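Local coordinates for protein CD180 antigen (Mus musculus, PDB 3T6Q) that may cooperate with MD-1 and TLR4 in the innate response of B cells to bacterial lipopolysaccharide, leading to NF-kappa-B activation, at residues A[158-169]-A[184-195]; A[210-219]-A[232-243]. One frame throughout, in Å; residues are numbered along the deposited sequence.

Contact 1 (A[158-169]-A[184-195])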
loop_
_atom_site.group_PDB
_atom_site.type_symbol
_atom_site.label_atom_id
_atom_site.label_comp_id
_atom_site.label_asym_id
_atom_site.label_seq_id
_atom_site.Cartn_x
_atom_site.Cartn_y
_atom_site.Cartn_z
ATOM N N LEU A 158 16.833 1.349 11.652
ATOM C CA LEU A 158 16.265 0.982 10.395
ATOM C C LEU A 158 14.906 0.363 10.744
ATOM O O LEU A 158 14.858 -0.705 11.336
ATOM C CB LEU A 158 17.114 -0.080 9.720
ATOM C CG LEU A 158 17.453 -0.054 8.233
ATOM C CD1 LEU A 158 17.824 -1.432 7.670
ATOM C CD2 LEU A 158 16.501 0.726 7.310
ATOM N N ASP A 159 13.821 1.014 10.348
ATOM C CA ASP A 159 12.499 0.626 10.812
ATOM C C ASP A 159 11.588 0.209 9.658
ATOM O O ASP A 159 11.272 1.025 8.779
ATOM C CB ASP A 159 11.923 1.803 11.598
ATOM C CG ASP A 159 10.643 1.445 12.370
ATOM O OD1 ASP A 159 9.692 0.882 11.777
ATOM O OD2 ASP A 159 10.587 1.727 13.596
ATOM N N PHE A 160 11.163 -1.054 9.675
ATOM C CA PHE A 160 10.302 -1.609 8.648
ATOM C C PHE A 160 8.949 -2.060 9.223
ATOM O O PHE A 160 8.324 -2.955 8.671
ATOM C CB PHE A 160 10.960 -2.811 7.980
ATOM C CG PHE A 160 12.207 -2.511 7.169
ATOM C CD1 PHE A 160 12.124 -2.103 5.825
ATOM C CD2 PHE A 160 13.479 -2.736 7.718
ATOM C CE1 PHE A 160 13.292 -1.883 5.070
ATOM C CE2 PHE A 160 14.642 -2.511 6.970
ATOM C CZ PHE A 160 14.553 -2.101 5.641
ATOM N N GLN A 161 8.500 -1.450 10.319
ATOM C CA GLN A 161 7.253 -1.891 10.983
ATOM C C GLN A 161 6.096 -2.007 9.966
ATOM O O GLN A 161 5.903 -1.107 9.173
ATOM C CB GLN A 161 6.865 -0.886 12.074
ATOM C CG GLN A 161 5.498 -1.210 12.688
ATOM C CD GLN A 161 5.227 -0.577 14.046
ATOM O OE1 GLN A 161 4.062 -0.397 14.426
ATOM N NE2 GLN A 161 6.271 -0.298 14.801
ATOM N N ASN A 162 5.332 -3.105 9.981
ATOM C CA ASN A 162 4.151 -3.187 9.102
ATOM C C ASN A 162 4.474 -3.210 7.586
ATOM O O ASN A 162 3.979 -2.387 6.818
ATOM C CB ASN A 162 3.136 -2.064 9.445
ATOM C CG ASN A 162 1.782 -2.258 8.760
ATOM O OD1 ASN A 162 1.319 -3.387 8.560
ATOM N ND2 ASN A 162 1.120 -1.165 8.465
ATOM N N ASN A 163 5.292 -4.180 7.147
ATOM C CA ASN A 163 5.621 -4.326 5.725
ATOM C C ASN A 163 5.363 -5.770 5.322
ATOM O O ASN A 163 4.662 -6.477 6.022
ATOM C CB ASN A 163 7.067 -3.850 5.438
ATOM C CG ASN A 163 7.139 -2.351 5.121
ATOM O OD1 ASN A 163 6.696 -1.924 4.067
ATOM N ND2 ASN A 163 7.655 -1.554 6.038
ATOM N N ALA A 164 5.883 -6.193 4.182
ATOM C CA ALA A 164 5.584 -7.490 3.647
ATOM C C ALA A 164 6.854 -8.319 3.616
ATOM O O ALA A 164 7.100 -9.065 2.666
ATOM C CB ALA A 164 5.018 -7.336 2.235
ATOM N N ILE A 165 7.704 -8.160 4.615
ATOM C CA ILE A 165 8.967 -8.948 4.607
ATOM C C ILE A 165 8.698 -10.345 5.175
ATOM O O ILE A 165 8.195 -10.486 6.297
ATOM C CB ILE A 165 10.074 -8.224 5.403
ATOM C CG1 ILE A 165 10.395 -6.893 4.723
ATOM C CG2 ILE A 165 11.369 -9.073 5.504
ATOM C CD1 ILE A 165 10.824 -5.823 5.671
ATOM N N HIS A 166 9.061 -11.388 4.428
ATOM C CA HIS A 166 8.817 -12.727 4.907
ATOM C C HIS A 166 10.052 -13.588 5.038
ATOM O O HIS A 166 9.955 -14.737 5.498
ATOM C CB HIS A 166 7.735 -13.423 4.070
ATOM C CG HIS A 166 8.114 -13.673 2.618
ATOM N ND1 HIS A 166 7.989 -12.724 1.648
ATOM C CD2 HIS A 166 8.573 -14.843 1.968
ATOM C CE1 HIS A 166 8.372 -13.248 0.451
ATOM N NE2 HIS A 166 8.725 -14.546 0.654
ATOM N N TYR A 167 11.190 -13.049 4.627
ATOM C CA TYR A 167 12.430 -13.809 4.562
ATOM C C TYR A 167 13.634 -12.901 4.733
ATOM O O TYR A 167 13.675 -11.802 4.196
ATOM C CB TYR A 167 12.558 -14.544 3.212
ATOM C CG TYR A 167 13.656 -15.586 3.183
ATOM C CD1 TYR A 167 13.469 -16.839 3.782
ATOM C CD2 TYR A 167 14.875 -15.321 2.562
ATOM C CE1 TYR A 167 14.472 -17.801 3.760
ATOM C CE2 TYR A 167 15.878 -16.280 2.526
ATOM C CZ TYR A 167 15.674 -17.503 3.129
ATOM O OH TYR A 167 16.673 -18.435 3.077
ATOM N N LEU A 168 14.624 -13.380 5.477
ATOM C CA LEU A 168 15.867 -12.642 5.650
ATOM C C LEU A 168 17.011 -13.538 5.146
ATOM O O LEU A 168 17.204 -14.666 5.637
ATOM C CB LEU A 168 16.060 -12.274 7.119
ATOM C CG LEU A 168 14.980 -11.453 7.860
ATOM C CD1 LEU A 168 15.303 -11.403 9.360
ATOM C CD2 LEU A 168 14.959 -10.045 7.328
ATOM N N SER A 169 17.749 -13.062 4.144
ATOM C CA SER A 169 18.775 -13.940 3.535
ATOM C C SER A 169 20.134 -13.452 4.002
ATOM O O SER A 169 20.237 -12.359 4.556
ATOM C CB SER A 169 18.699 -13.865 2.009
ATOM O OG SER A 169 19.143 -12.573 1.595
ATOM N N LEU A 184 16.955 -2.662 14.509
ATOM C CA LEU A 184 16.278 -3.010 13.281
ATOM C C LEU A 184 14.853 -3.414 13.720
ATOM O O LEU A 184 14.702 -4.324 14.522
ATOM C CB LEU A 184 17.001 -4.191 12.672
ATOM C CG LEU A 184 16.954 -4.579 11.198
ATOM C CD1 LEU A 184 16.884 -6.102 11.045
ATOM C CD2 LEU A 184 15.888 -3.891 10.330
ATOM N N ASN A 185 13.829 -2.681 13.283
ATOM C CA ASN A 185 12.452 -2.994 13.701
ATOM C C ASN A 185 11.707 -3.732 12.593
ATOM O O ASN A 185 11.433 -3.156 11.511
ATOM C CB ASN A 185 11.711 -1.700 14.105
ATOM C CG ASN A 185 10.305 -1.991 14.648
ATOM O OD1 ASN A 185 9.925 -3.157 14.813
ATOM N ND2 ASN A 185 9.508 -0.948 14.842
ATOM N N LEU A 186 11.397 -5.006 12.831
ATOM C CA LEU A 186 10.563 -5.791 11.921
ATOM C C LEU A 186 9.169 -6.143 12.491
ATOM O O LEU A 186 8.507 -7.070 12.005
ATOM C CB LEU A 186 11.266 -7.074 11.475
ATOM C CG LEU A 186 12.461 -6.791 10.566
ATOM C CD1 LEU A 186 13.434 -7.973 10.512
ATOM C CD2 LEU A 186 11.947 -6.450 9.155
ATOM N N ASN A 187 8.734 -5.387 13.497
ATOM C CA ASN A 187 7.370 -5.518 14.057
ATOM C C ASN A 187 6.340 -5.556 12.936
ATOM O O ASN A 187 6.371 -4.713 12.069
ATOM C CB ASN A 187 7.084 -4.300 14.973
ATOM C CG ASN A 187 5.704 -4.352 15.635
ATOM O OD1 ASN A 187 5.048 -5.392 15.660
ATOM N ND2 ASN A 187 5.269 -3.227 16.184
ATOM N N GLY A 188 5.436 -6.537 12.943
ATOM C CA GLY A 188 4.350 -6.556 11.963
ATOM C C GLY A 188 4.822 -7.033 10.595
ATOM O O GLY A 188 4.230 -6.684 9.585
ATOM N N ASN A 189 5.920 -7.801 10.552
ATOM C CA ASN A 189 6.294 -8.523 9.341
ATOM C C ASN A 189 6.301 -10.016 9.674
ATOM O O ASN A 189 6.986 -10.457 10.600
ATOM C CB ASN A 189 7.720 -8.126 8.894
ATOM C CG ASN A 189 7.775 -6.711 8.305
ATOM O OD1 ASN A 189 7.594 -6.533 7.098
ATOM N ND2 ASN A 189 7.948 -5.715 9.149
ATOM N N ASP A 190 5.611 -10.806 8.885
ATOM C CA ASP A 190 5.522 -12.213 9.207
ATOM C C ASP A 190 6.713 -12.973 8.608
ATOM O O ASP A 190 6.692 -13.394 7.452
ATOM C CB ASP A 190 4.184 -12.805 8.771
ATOM C CG ASP A 190 3.964 -14.207 9.336
ATOM O OD1 ASP A 190 4.490 -14.526 10.454
ATOM O OD2 ASP A 190 3.272 -14.974 8.650
ATOM N N ILE A 191 7.756 -13.135 9.421
ATOM C CA ILE A 191 8.966 -13.799 8.975
ATOM C C ILE A 191 8.729 -15.301 8.992
ATOM O O ILE A 191 8.464 -15.872 10.028
ATOM C CB ILE A 191 10.200 -13.456 9.847
ATOM C CG1 ILE A 191 10.325 -11.947 10.035
ATOM C CG2 ILE A 191 11.479 -14.041 9.241
ATOM C CD1 ILE A 191 10.812 -11.182 8.824
ATOM N N ALA A 192 8.777 -15.911 7.809
ATOM C CA ALA A 192 8.611 -17.358 7.668
ATOM C C ALA A 192 9.922 -18.117 7.505
ATOM O O ALA A 192 9.940 -19.311 7.718
ATOM C CB ALA A 192 7.640 -17.701 6.536
ATOM N N GLY A 193 11.026 -17.438 7.197
ATOM C CA GLY A 193 12.320 -18.141 7.113
ATOM C C GLY A 193 13.471 -17.182 7.247
ATOM O O GLY A 193 13.356 -16.011 6.910
ATOM N N ILE A 194 14.595 -17.687 7.739
ATOM C CA ILE A 194 15.847 -16.944 7.830
ATOM C C ILE A 194 16.936 -17.901 7.291
ATOM O O ILE A 194 16.995 -19.081 7.668
ATOM C CB ILE A 194 16.161 -16.537 9.295
ATOM C CG1 ILE A 194 15.072 -15.552 9.814
ATOM C CG2 ILE A 194 17.543 -15.866 9.388
ATOM C CD1 ILE A 194 15.243 -15.154 11.270
ATOM N N GLU A 195 17.744 -17.411 6.371
ATOM C CA GLU A 195 18.760 -18.259 5.720
ATOM C C GLU A 195 19.791 -18.664 6.762
ATOM O O GLU A 195 20.302 -17.794 7.447
ATOM C CB GLU A 195 19.451 -17.497 4.604
ATOM C CG GLU A 195 20.208 -18.431 3.652
ATOM C CD GLU A 195 20.894 -17.734 2.488
ATOM O OE1 GLU A 195 21.584 -18.448 1.732
ATOM O OE2 GLU A 195 20.793 -16.496 2.325
HETATM O O HOH W 1 1.307 -5.970 10.197
HETATM O O HOH W 2 3.951 -9.310 6.869
#
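Asn189 reaches from the turn of 184-195 into the loop of 158-169 and is gripped there through both ends of its amide. ND2 donates to Phe160 O at 2.8 Å; Phe160 O lies in the plane of the Asn189 amide, while ND2 stands 44° above the carbonyl plane. Asn163 ND2 binds the same oxygen from the opposite face, and Asn163 also reaches back to Leu136 O. On the other branch, Asn189 OD1 takes Ile165 N at 3.0 Å on a lone pair in the carbonyl plane, while Asn163 N adds a weak bond. The first torsion of Asn189 sets CG anti to the carbonyl carbon (chi1 -72°), which aims the amide into this loop.

Backbone bonds join the coils along their length: Leu158 and Asp159 pair in parallel with Leu184 and Asn185, as Tyr167 and Leu168 do with Gly193 and Ile194, and between these pairs Asn162 N donates to Asn187 O and Ala192 N to His166 O. Beside the first pair, Asn185 ND2 meets Asp159 OD2 at 3.1 Å from above the carboxylate plane, the two flat groups being turned 73° apart. Asp159 OD1 and Asn185 OD1 each close an Asx turn.

Apolar contacts fill the inside. Leu184 CD2 sits at the edge of the Phe160 ring, 3.7 Å from Phe160 CD2; Leu186 CD2 touches Ile165 CD1 at 3.7 Å, and Leu186 CD1 reaches Leu168.

Adjacent turns of a leucine-rich repeat solenoid, LRR 6 and LRR 7, thus stack with leucine, isoleucine and phenylalanine inside, and Asn189 supplies further polar partners to the loop backbone.

Contact 2 (A[210-219]-A[232-243])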
loop_
_atom_site.group_PDB
_atom_site.type_symbol
_atom_site.label_atom_id
_atom_site.label_comp_id
_atom_site.label_asym_id
_atom_site.label_seq_id
_atom_site.Cartn_x
_atom_site.Cartn_y
_atom_site.Cartn_z
ATOM N N GLY A 210 7.960 -8.120 16.604
ATOM C CA GLY A 210 6.622 -8.079 17.191
ATOM C C GLY A 210 5.513 -8.713 16.359
ATOM O O GLY A 210 5.392 -8.463 15.136
ATOM N N GLY A 211 4.701 -9.550 17.012
ATOM C CA GLY A 211 3.580 -10.184 16.337
ATOM C C GLY A 211 3.905 -11.406 15.507
ATOM O O GLY A 211 2.988 -11.983 14.893
ATOM N N THR A 212 5.179 -11.807 15.426
ATOM C CA THR A 212 5.544 -12.880 14.448
ATOM C C THR A 212 4.837 -14.205 14.886
ATOM O O THR A 212 4.621 -14.482 16.090
ATOM C CB THR A 212 7.100 -13.048 14.168
ATOM O OG1 THR A 212 7.383 -13.412 12.760
ATOM C CG2 THR A 212 7.665 -14.114 15.075
ATOM N N GLN A 213 4.465 -14.987 13.895
ATOM C CA GLN A 213 3.648 -16.178 14.094
ATOM C C GLN A 213 4.509 -17.435 14.274
ATOM O O GLN A 213 3.968 -18.521 14.546
ATOM C CB GLN A 213 2.645 -16.342 12.922
ATOM C CG GLN A 213 1.664 -15.166 12.764
ATOM C CD GLN A 213 0.745 -14.971 13.977
ATOM O OE1 GLN A 213 -0.137 -15.801 14.243
ATOM N NE2 GLN A 213 0.942 -13.863 14.719
ATOM N N ASN A 214 5.836 -17.296 14.148
ATOM C CA ASN A 214 6.708 -18.476 14.235
ATOM C C ASN A 214 7.996 -18.245 15.023
ATOM O O ASN A 214 9.068 -18.048 14.444
ATOM C CB ASN A 214 6.966 -19.118 12.852
ATOM C CG ASN A 214 7.372 -20.602 12.953
ATOM O OD1 ASN A 214 8.003 -21.043 13.937
ATOM N ND2 ASN A 214 7.020 -21.380 11.922
ATOM N N LEU A 215 7.857 -18.280 16.359
ATOM C CA LEU A 215 8.959 -18.020 17.250
ATOM C C LEU A 215 10.132 -19.002 17.004
ATOM O O LEU A 215 11.279 -18.604 17.048
ATOM C CB LEU A 215 8.495 -18.116 18.706
ATOM C CG LEU A 215 7.715 -16.930 19.291
ATOM C CD1 LEU A 215 7.294 -17.222 20.735
ATOM C CD2 LEU A 215 8.577 -15.670 19.233
ATOM N N LEU A 216 9.816 -20.260 16.712
ATOM C CA LEU A 216 10.833 -21.317 16.524
ATOM C C LEU A 216 11.788 -20.884 15.410
ATOM O O LEU A 216 13.015 -20.950 15.582
ATOM C CB LEU A 216 10.160 -22.647 16.163
ATOM C CG LEU A 216 10.646 -24.052 16.561
ATOM C CD1 LEU A 216 10.109 -25.056 15.544
ATOM C CD2 LEU A 216 12.139 -24.130 16.594
ATOM N N VAL A 217 11.221 -20.396 14.297
ATOM C CA VAL A 217 11.959 -19.919 13.129
ATOM C C VAL A 217 12.896 -18.778 13.473
ATOM O O VAL A 217 14.035 -18.765 12.996
ATOM C CB VAL A 217 11.013 -19.499 11.961
ATOM C CG1 VAL A 217 11.655 -18.478 11.024
ATOM C CG2 VAL A 217 10.562 -20.716 11.187
ATOM N N ILE A 218 12.420 -17.836 14.300
ATOM C CA ILE A 218 13.211 -16.676 14.684
ATOM C C ILE A 218 14.435 -17.099 15.525
ATOM O O ILE A 218 15.567 -16.684 15.247
ATOM C CB ILE A 218 12.371 -15.628 15.514
ATOM C CG1 ILE A 218 11.179 -15.067 14.729
ATOM C CG2 ILE A 218 13.241 -14.470 15.985
ATOM C CD1 ILE A 218 11.478 -14.425 13.382
ATOM N N PHE A 219 14.197 -17.847 16.602
ATOM C CA PHE A 219 15.306 -18.280 17.465
ATOM C C PHE A 219 16.342 -19.089 16.675
ATOM O O PHE A 219 17.538 -18.845 16.785
ATOM C CB PHE A 219 14.802 -19.075 18.681
ATOM C CG PHE A 219 14.060 -18.220 19.710
ATOM C CD1 PHE A 219 14.716 -17.235 20.420
ATOM C CD2 PHE A 219 12.696 -18.419 19.934
ATOM C CE1 PHE A 219 14.032 -16.439 21.345
ATOM C CE2 PHE A 219 12.005 -17.639 20.846
ATOM C CZ PHE A 219 12.681 -16.665 21.564
ATOM N N LEU A 232 9.999 -9.846 21.177
ATOM C CA LEU A 232 9.235 -10.915 20.533
ATOM C C LEU A 232 7.820 -11.032 21.075
ATOM O O LEU A 232 7.233 -12.109 21.059
ATOM C CB LEU A 232 9.955 -12.258 20.687
ATOM C CG LEU A 232 11.340 -12.355 20.017
ATOM C CD1 LEU A 232 11.976 -13.679 20.417
ATOM C CD2 LEU A 232 11.248 -12.294 18.511
ATOM N N GLY A 233 7.265 -9.919 21.531
ATOM C CA GLY A 233 5.891 -9.911 22.038
ATOM C C GLY A 233 4.905 -10.121 20.891
ATOM O O GLY A 233 5.234 -9.924 19.687
ATOM N N THR A 234 3.684 -10.477 21.253
ATOM C CA THR A 234 2.617 -10.488 20.266
ATOM C C THR A 234 1.518 -9.556 20.761
ATOM O O THR A 234 1.741 -8.827 21.725
ATOM C CB THR A 234 2.121 -11.909 19.951
ATOM O OG1 THR A 234 1.146 -11.791 18.889
ATOM C CG2 THR A 234 1.480 -12.596 21.194
ATOM N N PHE A 235 0.343 -9.576 20.133
ATOM C CA PHE A 235 -0.694 -8.557 20.399
ATOM C C PHE A 235 -2.053 -9.238 20.555
ATOM O O PHE A 235 -2.203 -10.413 20.176
ATOM C CB PHE A 235 -0.746 -7.527 19.238
ATOM C CG PHE A 235 0.597 -6.885 18.969
ATOM C CD1 PHE A 235 1.129 -5.966 19.875
ATOM C CD2 PHE A 235 1.351 -7.280 17.846
ATOM C CE1 PHE A 235 2.401 -5.426 19.642
ATOM C CE2 PHE A 235 2.628 -6.757 17.619
ATOM C CZ PHE A 235 3.134 -5.823 18.512
ATOM N N GLU A 236 -3.048 -8.478 21.020
ATOM C CA GLU A 236 -4.374 -9.026 21.314
ATOM C C GLU A 236 -5.059 -9.446 20.040
ATOM O O GLU A 236 -5.875 -10.376 20.032
ATOM C CB GLU A 236 -5.220 -7.981 22.095
ATOM C CG GLU A 236 -4.745 -7.943 23.534
ATOM C CD GLU A 236 -5.592 -7.054 24.436
ATOM O OE1 GLU A 236 -6.688 -6.572 24.006
ATOM O OE2 GLU A 236 -5.140 -6.861 25.582
ATOM N N ASP A 237 -4.693 -8.814 18.946
ATOM C CA ASP A 237 -5.329 -9.122 17.660
ATOM C C ASP A 237 -4.586 -10.160 16.807
ATOM O O ASP A 237 -4.921 -10.338 15.630
ATOM C CB ASP A 237 -5.589 -7.842 16.870
ATOM C CG ASP A 237 -4.302 -7.011 16.618
ATOM O OD1 ASP A 237 -3.523 -6.748 17.558
ATOM O OD2 ASP A 237 -4.115 -6.563 15.483
ATOM N N MET A 238 -3.600 -10.844 17.391
ATOM C CA MET A 238 -2.887 -11.939 16.699
ATOM C C MET A 238 -3.327 -13.311 17.204
ATOM O O MET A 238 -3.744 -13.456 18.355
ATOM C CB MET A 238 -1.362 -11.833 16.863
ATOM C CG MET A 238 -0.757 -10.461 16.553
ATOM S SD MET A 238 -1.167 -9.764 14.951
ATOM C CE MET A 238 -0.186 -10.778 13.842
ATOM N N ASP A 239 -3.219 -14.316 16.339
ATOM C CA ASP A 239 -3.426 -15.707 16.737
ATOM C C ASP A 239 -2.369 -16.184 17.724
ATOM O O ASP A 239 -1.209 -15.769 17.662
ATOM C CB ASP A 239 -3.409 -16.615 15.516
ATOM C CG ASP A 239 -4.677 -16.514 14.704
ATOM O OD1 ASP A 239 -5.715 -16.059 15.245
ATOM O OD2 ASP A 239 -4.638 -16.897 13.517
ATOM N N ASP A 240 -2.804 -17.048 18.636
ATOM C CA ASP A 240 -1.927 -17.714 19.587
ATOM C C ASP A 240 -1.185 -18.868 18.936
ATOM O O ASP A 240 -1.753 -19.602 18.126
ATOM C CB ASP A 240 -2.751 -18.276 20.750
ATOM C CG ASP A 240 -3.192 -17.211 21.724
ATOM O OD1 ASP A 240 -2.919 -16.015 21.478
ATOM O OD2 ASP A 240 -3.814 -17.578 22.742
ATOM N N GLU A 241 0.083 -19.024 19.288
ATOM C CA GLU A 241 0.755 -20.298 19.064
ATOM C C GLU A 241 1.040 -21.011 20.406
ATOM O O GLU A 241 1.228 -20.373 21.451
ATOM C CB GLU A 241 2.004 -20.162 18.158
ATOM C CG GLU A 241 3.230 -19.469 18.770
ATOM C CD GLU A 241 4.544 -19.862 18.084
ATOM O OE1 GLU A 241 5.231 -18.993 17.507
ATOM O OE2 GLU A 241 4.899 -21.052 18.133
ATOM N N ASP A 242 1.056 -22.339 20.367
ATOM C CA ASP A 242 1.329 -23.154 21.550
ATOM C C ASP A 242 2.737 -22.880 22.063
ATOM O O ASP A 242 3.701 -22.962 21.296
ATOM C CB ASP A 242 1.155 -24.648 21.218
ATOM C CG ASP A 242 -0.237 -24.972 20.647
ATOM O OD1 ASP A 242 -1.262 -24.507 21.202
ATOM O OD2 ASP A 242 -0.306 -25.703 19.634
ATOM N N ILE A 243 2.850 -22.504 23.338
ATOM C CA ILE A 243 4.169 -22.244 23.949
ATOM C C ILE A 243 4.607 -23.465 24.748
ATOM O O ILE A 243 3.876 -23.938 25.618
ATOM C CB ILE A 243 4.191 -20.987 24.857
ATOM C CG1 ILE A 243 3.826 -19.717 24.061
ATOM C CG2 ILE A 243 5.553 -20.812 25.527
ATOM C CD1 ILE A 243 4.929 -19.195 23.151
HETATM O O HOH W 3 5.197 -12.807 18.323
HETATM O O HOH W 4 3.746 -16.457 17.706
HETATM O O HOH W 5 1.068 -14.151 17.947
HETATM O O HOH W 6 7.185 -21.484 16.762
#
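The Phe235 ring leans obliquely on the glycine backbone of 210-219, with CE2 3.5 Å from Gly211 N; Asn187, in the coil before 210-219, also touches this ring. At the far end of the contact, Leu232 CD1 approaches the Phe219 ring obliquely, 3.3 Å from CZ, and Phe219 meets the Phe248 ring at a steep angle. Of the amides, Gln213 is bent at chi2 (-63°), which folds NE2 back onto Gly211 O at 2.8 Å with that oxygen in the amide plane; Met238 CE lies 3.4 Å from the same nitrogen.

Two nearly straight hydrogen bonds join the segments. Gly211 N donates to Gly233 O at 2.8 Å, at an N-H...O angle of 174°. Glu241 OE1 takes Leu215 N at 3.0 Å on its syn lone pair, and the 177° angle shows the N-H aimed squarely at it. That nitrogen belongs to the first turn of helix 215-221, whose N-cap is Asn214, its OD1 accepting weakly from Val217 N. One water donates to both Asn214 OD1 and Glu241 OE2 and accepts from Leu216 N, so both carboxylate oxygens are engaged at the helix start.

In the apolar part of the contact, Leu215 CD2 rests 4.0 Å from Leu232 CB, and Leu215 CD1 meets Ile243 CD1; Ile218 CG2 touches Leu232 CD2, the two side chains running antiparallel.

The contact therefore joins successive coils of the leucine-rich repeat solenoid, packing a short helix of one against the long loop following strand 226-231. A carboxylate at the helix N-terminus probably gains from the helix dipole, while Leu232 touches Leu215, Ile218, Phe219 and, on strand 255-260, Ile259 in the buried interior.

Contact 1 and contact 2 follow one another along the solenoid, their centres about 13 Å apart, and they touch where 184-195 faces 210-219. A probable hydrogen bond from Gly188 N to Gly210 O, 2.9 Å long, continues the coil-to-coil stacking, and weak bonds tie Ile191 N to Thr212 OG1 and Gln213 N to Asp190 OD1. Both contacts also border partner chains: Gln161 and Asn162 of contact 1 and residues 235-238 of contact 2 pack on a chain of another protein, whereas His166 meets His166 of the second CD180 subunit. The copper ion is more remote, about 11 Å from the Phe219 side chain.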